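Local coordinates for protein HicB3 antitoxin (Yersinia pestis, PDB 4P78) that probably neutralises the HicA3 toxin of the HicA3-HicB3 toxin-antitoxin system, with which it forms a complex, at residues 24-27 with 33-36; 18-23 with 64-69. All coordinates share one frame; numbering follows the deposited sequence.

Contact 1 joins strand 25-28, outermost in the sheet of this chain, to the first turn of helix 31-52; it has no hydrogen bond across it and is mainly apolar, a piece of the buried layer between sheet and helix. Contact 2 lies about 16 Å away, centre to centre, across the centre of the chain, and is only partly buried; there the turn after strand 14-17 meets the short helix 63-67, and a tyrosine-carboxylate hydrogen bond accompanies a small apolar touch. The segments 18-23 and 24-27 are consecutive, so one run of chain serves both contacts, and the rings of F18 and F26 meet edge-to-face between them. Contact 1 closes a short local connection, whereas 40 residues separate the segments of contact 2.

Contact 1 of 2, residues 24-27 with 33-36; sequences CFFA and DISK
I34, near the start of helix 31-52, lays its CG1-CD1 arm against the edge of the F26 ring on strand 25-28. The apolar part of the contact is this pair. CG1 of I34 is 3.6 Å from CD1 of F26, and CD1 of I34 sits in the ring plane, 3.7 Å from CE1 of F26. The two side chains cross at about a right angle, and I34 comes at the edge of the ring and not over its face. F26 reaches this place because its CG stands between the backbone N and the carbonyl carbon (chi1 51°), while I34 keeps CD1 extended beyond CG1 (chi2 -172°).

Side chain meets backbone at A27. CG1 of I34 rests 3.4 Å from the carbonyl carbon C of A27, while the A27 methyl points away from the helix and A27 packs on R46 of the HicA3 toxin. The CA atoms of A27 and I34 are 5.3 Å apart, a close approach of strand and helix.

Two polar groups find partners just outside the contact: OD2 of D33 accepts a hydrogen bond from N29 N, and A27 N is bonded to N37 OD1. F26 and I34 both touch I7 of strand 2-9.

The contact packs a strand against the helix that follows it, across a five-residue connection. With no hydrogen bond across it, it depends on shape and burial, consistent with seating the helix's first turn against the strand, where F25 forms backbone hydrogen bonds with the toxin.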
ATOM      1  N   CYS A  24     -14.392   0.915   9.485  1.00 20.28           N
ATOM      2  CA  CYS A  24     -13.841   2.269   9.475  1.00 19.82           C
ATOM      3  C   CYS A  24     -13.525   2.724   8.054  1.00 23.67           C
ATOM      4  O   CYS A  24     -12.469   2.364   7.504  1.00 19.83           O
ATOM      5  CB  CYS A  24     -12.588   2.339  10.343  1.00 21.27           C
ATOM      6  SG  CYS A  24     -11.972   4.022  10.590  1.00 25.15           S
ATOM      7  N   PHE A  25     -14.427   3.521   7.475  1.00 20.91           N
ATOM      8  CA  PHE A  25     -14.307   3.977   6.087  1.00 22.01           C
ATOM      9  C   PHE A  25     -13.943   5.463   5.997  1.00 24.19           C
ATOM     10  O   PHE A  25     -14.128   6.219   6.943  1.00 22.55           O
ATOM     11  CB  PHE A  25     -15.616   3.733   5.315  1.00 20.55           C
ATOM     12  CG  PHE A  25     -16.057   2.286   5.279  1.00 23.52           C
ATOM     13  CD1 PHE A  25     -15.612   1.434   4.279  1.00 21.33           C
ATOM     14  CD2 PHE A  25     -16.952   1.790   6.228  1.00 22.18           C
ATOM     15  CE1 PHE A  25     -16.031   0.104   4.236  1.00 22.75           C
ATOM     16  CE2 PHE A  25     -17.371   0.476   6.188  1.00 21.24           C
ATOM     17  CZ  PHE A  25     -16.919  -0.369   5.193  1.00 20.66           C
ATOM     18  N   PHE A  26     -13.440   5.875   4.841  1.00 20.19           N
ATOM     19  CA  PHE A  26     -12.964   7.242   4.650  1.00 23.91           C
ATOM     20  C   PHE A  26     -12.903   7.524   3.164  1.00 23.35           C
ATOM     21  O   PHE A  26     -13.029   6.601   2.360  1.00 22.99           O
ATOM     22  CB  PHE A  26     -11.584   7.440   5.279  1.00 23.24           C
ATOM     23  CG  PHE A  26     -10.590   6.390   4.863  1.00 25.32           C
ATOM     24  CD1 PHE A  26      -9.979   6.452   3.626  1.00 22.18           C
ATOM     25  CD2 PHE A  26     -10.305   5.326   5.692  1.00 22.49           C
ATOM     26  CE1 PHE A  26      -9.086   5.471   3.228  1.00 28.31           C
ATOM     27  CE2 PHE A  26      -9.407   4.356   5.308  1.00 22.96           C
ATOM     28  CZ  PHE A  26      -8.803   4.426   4.071  1.00 22.68           C
ATOM     29  N   ALA A  27     -12.690   8.784   2.798  1.00 23.57           N
ATOM     30  CA  ALA A  27     -12.668   9.178   1.388  1.00 24.68           C
ATOM     31  C   ALA A  27     -11.959  10.509   1.253  1.00 28.08           C
ATOM     32  O   ALA A  27     -11.829  11.246   2.225  1.00 27.06           O
ATOM     33  CB  ALA A  27     -14.094   9.268   0.812  1.00 20.70           C
ATOM     34  N   ASP A  33      -5.653  14.442   0.965  1.00 33.81           N
ATOM     35  CA  ASP A  33      -7.005  14.580   1.495  1.00 35.46           C
ATOM     36  C   ASP A  33      -7.448  13.281   2.173  1.00 35.19           C
ATOM     37  O   ASP A  33      -8.012  13.295   3.273  1.00 32.39           O
ATOM     38  CB  ASP A  33      -7.980  14.961   0.376  1.00 34.94           C
ATOM     39  CG  ASP A  33      -9.288  15.518   0.901  1.00 44.60           C
ATOM     40  OD1 ASP A  33      -9.296  16.049   2.034  1.00 54.92           O
ATOM     41  OD2 ASP A  33     -10.307  15.448   0.174  1.00 46.07           O
ATOM     42  N   ILE A  34      -7.185  12.156   1.519  1.00 31.03           N
ATOM     43  CA  ILE A  34      -7.698  10.904   2.028  1.00 36.67           C
ATOM     44  C   ILE A  34      -6.890  10.430   3.254  1.00 33.48           C
ATOM     45  O   ILE A  34      -7.426   9.723   4.106  1.00 27.93           O
ATOM     46  CB  ILE A  34      -7.749   9.813   0.926  1.00 36.27           C
ATOM     47  CG1 ILE A  34      -8.972   8.912   1.178  1.00 35.86           C
ATOM     48  CG2 ILE A  34      -6.465   9.021   0.873  1.00 35.24           C
ATOM     49  CD1 ILE A  34      -9.086   7.669   0.299  1.00 31.66           C
ATOM     50  N   SER A  35      -5.629  10.855   3.371  1.00 31.10           N
ATOM     51  CA  SER A  35      -4.855  10.553   4.569  1.00 30.32           C
ATOM     52  C   SER A  35      -5.360  11.347   5.766  1.00 33.13           C
ATOM     53  O   SER A  35      -5.406  10.830   6.887  1.00 31.32           O
ATOM     54  CB  SER A  35      -3.376  10.828   4.346  1.00 37.07           C
ATOM     55  OG  SER A  35      -2.857   9.882   3.427  1.00 43.63           O
ATOM     56  N   LYS A  36      -5.757  12.591   5.531  1.00 29.96           N
ATOM     57  CA  LYS A  36      -6.358  13.386   6.589  1.00 32.34           C
ATOM     58  C   LYS A  36      -7.696  12.798   6.995  1.00 29.85           C
ATOM     59  O   LYS A  36      -8.009  12.735   8.178  1.00 31.27           O
ATOM     60  CB  LYS A  36      -6.551  14.838   6.156  1.00 33.96           C
ATOM     61  CG  LYS A  36      -7.221  15.714   7.221  1.00 38.94           C
ATOM     62  CD  LYS A  36      -6.421  15.718   8.522  1.00 44.95           C
ATOM     63  CE  LYS A  36      -6.834  16.862   9.457  1.00 50.17           C
ATOM     64  NZ  LYS A  36      -7.845  16.479  10.488  1.00 41.94           N
TER

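Contact 2 of 2, residues 18-23 with 64-69; sequences FPDIDG and HRYIDD
With CG anti to the carbonyl carbon in both D20 (chi1 -60°) and Y66 (chi1 -52°), the carboxylate and the phenol are brought together between the 18-21 turn and helix 63-67. The Y66 hydroxyl donates a short hydrogen bond, OH to OD2 of D20 at 2.6 Å, taken by the syn lone pair of the carboxylate oxygen. OD1 of D20 is also near, 3.0 Å from OH of Y66. OD2 lies in the plane of the ring, at its edge, yet the carboxylate itself stands nearly upright to it, the planes 86° apart. Beside this bond, P19 brings its CG to the same ring's edge, 3.8 Å from CE1 of Y66, and the two side chains cross at about a right angle.

F18 to I21 form a type I turn, closed by I21 N to F18 O at 3.0 Å, which presents P19 and D20 together to the tyrosine. The hydroxyl has a second partner in the backbone N of K61, and the ring of Y66 also meets F31 of the second subunit.

Donating to D20 while accepting from K61 N, the phenol oxygen ties the turn to the chain leading into helix 63-67. The bond would be expected to stabilise a negative charge on D20, and K61 NZ makes a long, weak ion pair with OD1 of D20.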
ATOM      1  N   PHE A  18      -9.688   0.905   6.629  1.00 20.06           N
ATOM      2  CA  PHE A  18      -8.587   0.245   7.318  1.00 22.87           C
ATOM      3  C   PHE A  18      -8.856  -1.250   7.319  1.00 22.48           C
ATOM      4  O   PHE A  18      -9.855  -1.692   7.890  1.00 21.63           O
ATOM      5  CB  PHE A  18      -8.454   0.744   8.764  1.00 21.39           C
ATOM      6  CG  PHE A  18      -8.040   2.197   8.893  1.00 24.28           C
ATOM      7  CD1 PHE A  18      -6.700   2.547   9.027  1.00 22.36           C
ATOM      8  CD2 PHE A  18      -8.988   3.204   8.918  1.00 23.00           C
ATOM      9  CE1 PHE A  18      -6.321   3.866   9.178  1.00 21.21           C
ATOM     10  CE2 PHE A  18      -8.608   4.528   9.061  1.00 23.53           C
ATOM     11  CZ  PHE A  18      -7.273   4.858   9.194  1.00 24.67           C
ATOM     12  N   PRO A  19      -7.980  -2.042   6.688  1.00 24.38           N
ATOM     13  CA  PRO A  19      -8.229  -3.491   6.688  1.00 21.52           C
ATOM     14  C   PRO A  19      -8.169  -4.105   8.096  1.00 21.82           C
ATOM     15  O   PRO A  19      -8.744  -5.161   8.314  1.00 25.20           O
ATOM     16  CB  PRO A  19      -7.098  -4.038   5.798  1.00 23.28           C
ATOM     17  CG  PRO A  19      -5.992  -3.028   5.945  1.00 23.72           C
ATOM     18  CD  PRO A  19      -6.722  -1.699   5.999  1.00 23.02           C
ATOM     19  N   ASP A  20      -7.496  -3.455   9.036  1.00 20.89           N
ATOM     20  CA  ASP A  20      -7.454  -3.964  10.409  1.00 24.14           C
ATOM     21  C   ASP A  20      -8.585  -3.412  11.285  1.00 28.73           C
ATOM     22  O   ASP A  20      -8.743  -3.810  12.445  1.00 26.72           O
ATOM     23  CB  ASP A  20      -6.120  -3.635  11.062  1.00 22.64           C
ATOM     24  CG  ASP A  20      -4.944  -4.238  10.306  1.00 32.00           C
ATOM     25  OD1 ASP A  20      -4.854  -5.476  10.228  1.00 34.37           O
ATOM     26  OD2 ASP A  20      -4.135  -3.465   9.767  1.00 30.44           O
ATOM     27  N   ILE A  21      -9.352  -2.477  10.749  1.00 22.70           N
ATOM     28  CA  ILE A  21     -10.396  -1.852  11.551  1.00 25.46           C
ATOM     29  C   ILE A  21     -11.719  -1.973  10.807  1.00 26.20           C
ATOM     30  O   ILE A  21     -12.060  -1.116   9.990  1.00 24.68           O
ATOM     31  CB  ILE A  21     -10.053  -0.379  11.863  1.00 23.81           C
ATOM     32  CG1 ILE A  21      -8.570  -0.263  12.250  1.00 25.06           C
ATOM     33  CG2 ILE A  21     -10.944   0.165  12.973  1.00 24.99           C
ATOM     34  CD1 ILE A  21      -8.144   1.135  12.615  1.00 26.31           C
ATOM     35  N   ASP A  22     -12.417  -3.082  11.058  1.00 26.65           N
ATOM     36  CA  ASP A  22     -13.703  -3.366  10.430  1.00 29.15           C
ATOM     37  C   ASP A  22     -14.681  -2.228  10.650  1.00 26.90           C
ATOM     38  O   ASP A  22     -14.967  -1.874  11.793  1.00 25.64           O
ATOM     39  CB  ASP A  22     -14.325  -4.653  10.989  1.00 35.61           C
ATOM     40  CG  ASP A  22     -13.719  -5.912  10.397  1.00 43.43           C
ATOM     41  OD1 ASP A  22     -13.127  -5.868   9.288  1.00 37.53           O
ATOM     42  OD2 ASP A  22     -13.856  -6.960  11.053  1.00 45.08           O
ATOM     43  N   GLY A  23     -15.191  -1.680   9.553  1.00 26.05           N
ATOM     44  CA  GLY A  23     -16.232  -0.666   9.596  1.00 23.87           C
ATOM     45  C   GLY A  23     -15.711   0.752   9.510  1.00 22.01           C
ATOM     46  O   GLY A  23     -16.491   1.709   9.465  1.00 21.50           O
ATOM     47  N   HIS A  64       2.612 -10.386   5.213  1.00 25.95           N
ATOM     48  CA  HIS A  64       1.951 -11.466   4.493  1.00 27.19           C
ATOM     49  C   HIS A  64       0.434 -11.374   4.538  1.00 27.74           C
ATOM     50  O   HIS A  64      -0.226 -11.787   3.584  1.00 26.23           O
ATOM     51  CB  HIS A  64       2.388 -12.822   5.045  1.00 29.05           C
ATOM     52  CG  HIS A  64       3.792 -13.186   4.682  1.00 31.83           C
ATOM     53  ND1 HIS A  64       4.242 -14.488   4.649  1.00 32.49           N
ATOM     54  CD2 HIS A  64       4.843 -12.412   4.317  1.00 32.21           C
ATOM     55  CE1 HIS A  64       5.515 -14.501   4.293  1.00 36.73           C
ATOM     56  NE2 HIS A  64       5.905 -13.256   4.088  1.00 35.76           N
ATOM     57  N   ARG A  65      -0.119 -10.860   5.645  1.00 27.05           N
ATOM     58  CA  ARG A  65      -1.577 -10.790   5.774  1.00 31.93           C
ATOM     59  C   ARG A  65      -2.183  -9.816   4.758  1.00 31.34           C
ATOM     60  O   ARG A  65      -3.294 -10.040   4.276  1.00 31.61           O
ATOM     61  CB  ARG A  65      -1.992 -10.396   7.194  1.00 32.20           C
ATOM     62  CG  ARG A  65      -1.938 -11.563   8.186  1.00 47.76           C
ATOM     63  CD  ARG A  65      -2.659 -11.241   9.494  1.00 53.63           C
ATOM     64  NE  ARG A  65      -2.202 -12.106  10.581  1.00 68.08           N
ATOM     65  CZ  ARG A  65      -2.683 -12.075  11.820  1.00 68.63           C
ATOM     66  NH1 ARG A  65      -3.643 -11.216  12.141  1.00 70.37           N
ATOM     67  NH2 ARG A  65      -2.202 -12.904  12.740  1.00 76.05           N
ATOM     68  N   TYR A  66      -1.454  -8.750   4.416  1.00 28.80           N
ATOM     69  CA  TYR A  66      -1.948  -7.788   3.424  1.00 25.18           C
ATOM     70  C   TYR A  66      -1.691  -8.264   1.998  1.00 24.98           C
ATOM     71  O   TYR A  66      -2.563  -8.159   1.135  1.00 25.18           O
ATOM     72  CB  TYR A  66      -1.323  -6.410   3.676  1.00 29.55           C
ATOM     73  CG  TYR A  66      -1.519  -6.005   5.119  1.00 31.64           C
ATOM     74  CD1 TYR A  66      -2.723  -5.446   5.550  1.00 27.45           C
ATOM     75  CD2 TYR A  66      -0.532  -6.255   6.072  1.00 28.71           C
ATOM     76  CE1 TYR A  66      -2.926  -5.113   6.894  1.00 26.88           C
ATOM     77  CE2 TYR A  66      -0.721  -5.922   7.419  1.00 26.87           C
ATOM     78  CZ  TYR A  66      -1.917  -5.356   7.825  1.00 33.56           C
ATOM     79  OH  TYR A  66      -2.088  -5.027   9.166  1.00 29.13           O
ATOM     80  N   ILE A  67      -0.509  -8.824   1.759  1.00 25.80           N
ATOM     81  CA  ILE A  67      -0.165  -9.343   0.437  1.00 24.83           C
ATOM     82  C   ILE A  67      -1.094 -10.492   0.054  1.00 23.05           C
ATOM     83  O   ILE A  67      -1.407 -10.673  -1.114  1.00 24.57           O
ATOM     84  CB  ILE A  67       1.312  -9.797   0.385  1.00 21.44           C
ATOM     85  CG1 ILE A  67       2.215  -8.606   0.698  1.00 23.69           C
ATOM     86  CG2 ILE A  67       1.667 -10.388  -0.984  1.00 25.03           C
ATOM     87  CD1 ILE A  67       3.624  -8.983   1.128  1.00 24.42           C
ATOM     88  N   ASP A  68      -1.559 -11.250   1.045  1.00 27.19           N
ATOM     89  CA  ASP A  68      -2.494 -12.344   0.772  1.00 28.92           C
ATOM     90  C   ASP A  68      -3.981 -11.937   0.824  1.00 31.83           C
ATOM     91  O   ASP A  68      -4.849 -12.770   0.564  1.00 31.87           O
ATOM     92  CB  ASP A  68      -2.255 -13.500   1.751  1.00 29.89           C
ATOM     93  CG  ASP A  68      -1.032 -14.336   1.386  1.00 37.29           C
ATOM     94  OD1 ASP A  68      -0.675 -14.393   0.189  1.00 32.91           O
ATOM     95  OD2 ASP A  68      -0.430 -14.938   2.301  1.00 38.73           O
ATOM     96  N   ASP A  69      -4.278 -10.672   1.133  1.00 30.50           N
ATOM     97  CA  ASP A  69      -5.678 -10.224   1.276  1.00 24.61           C
ATOM     98  C   ASP A  69      -6.368 -10.103  -0.078  1.00 26.62           C
ATOM     99  O   ASP A  69      -6.053  -9.221  -0.883  1.00 29.10           O
ATOM    100  CB  ASP A  69      -5.750  -8.885   2.025  1.00 26.27           C
ATOM    101  CG  ASP A  69      -7.139  -8.595   2.596  1.00 25.68           C
ATOM    102  OD1 ASP A  69      -7.217  -8.087   3.733  1.00 25.90           O
ATOM    103  OD2 ASP A  69      -8.150  -8.870   1.919  1.00 25.48           O
TER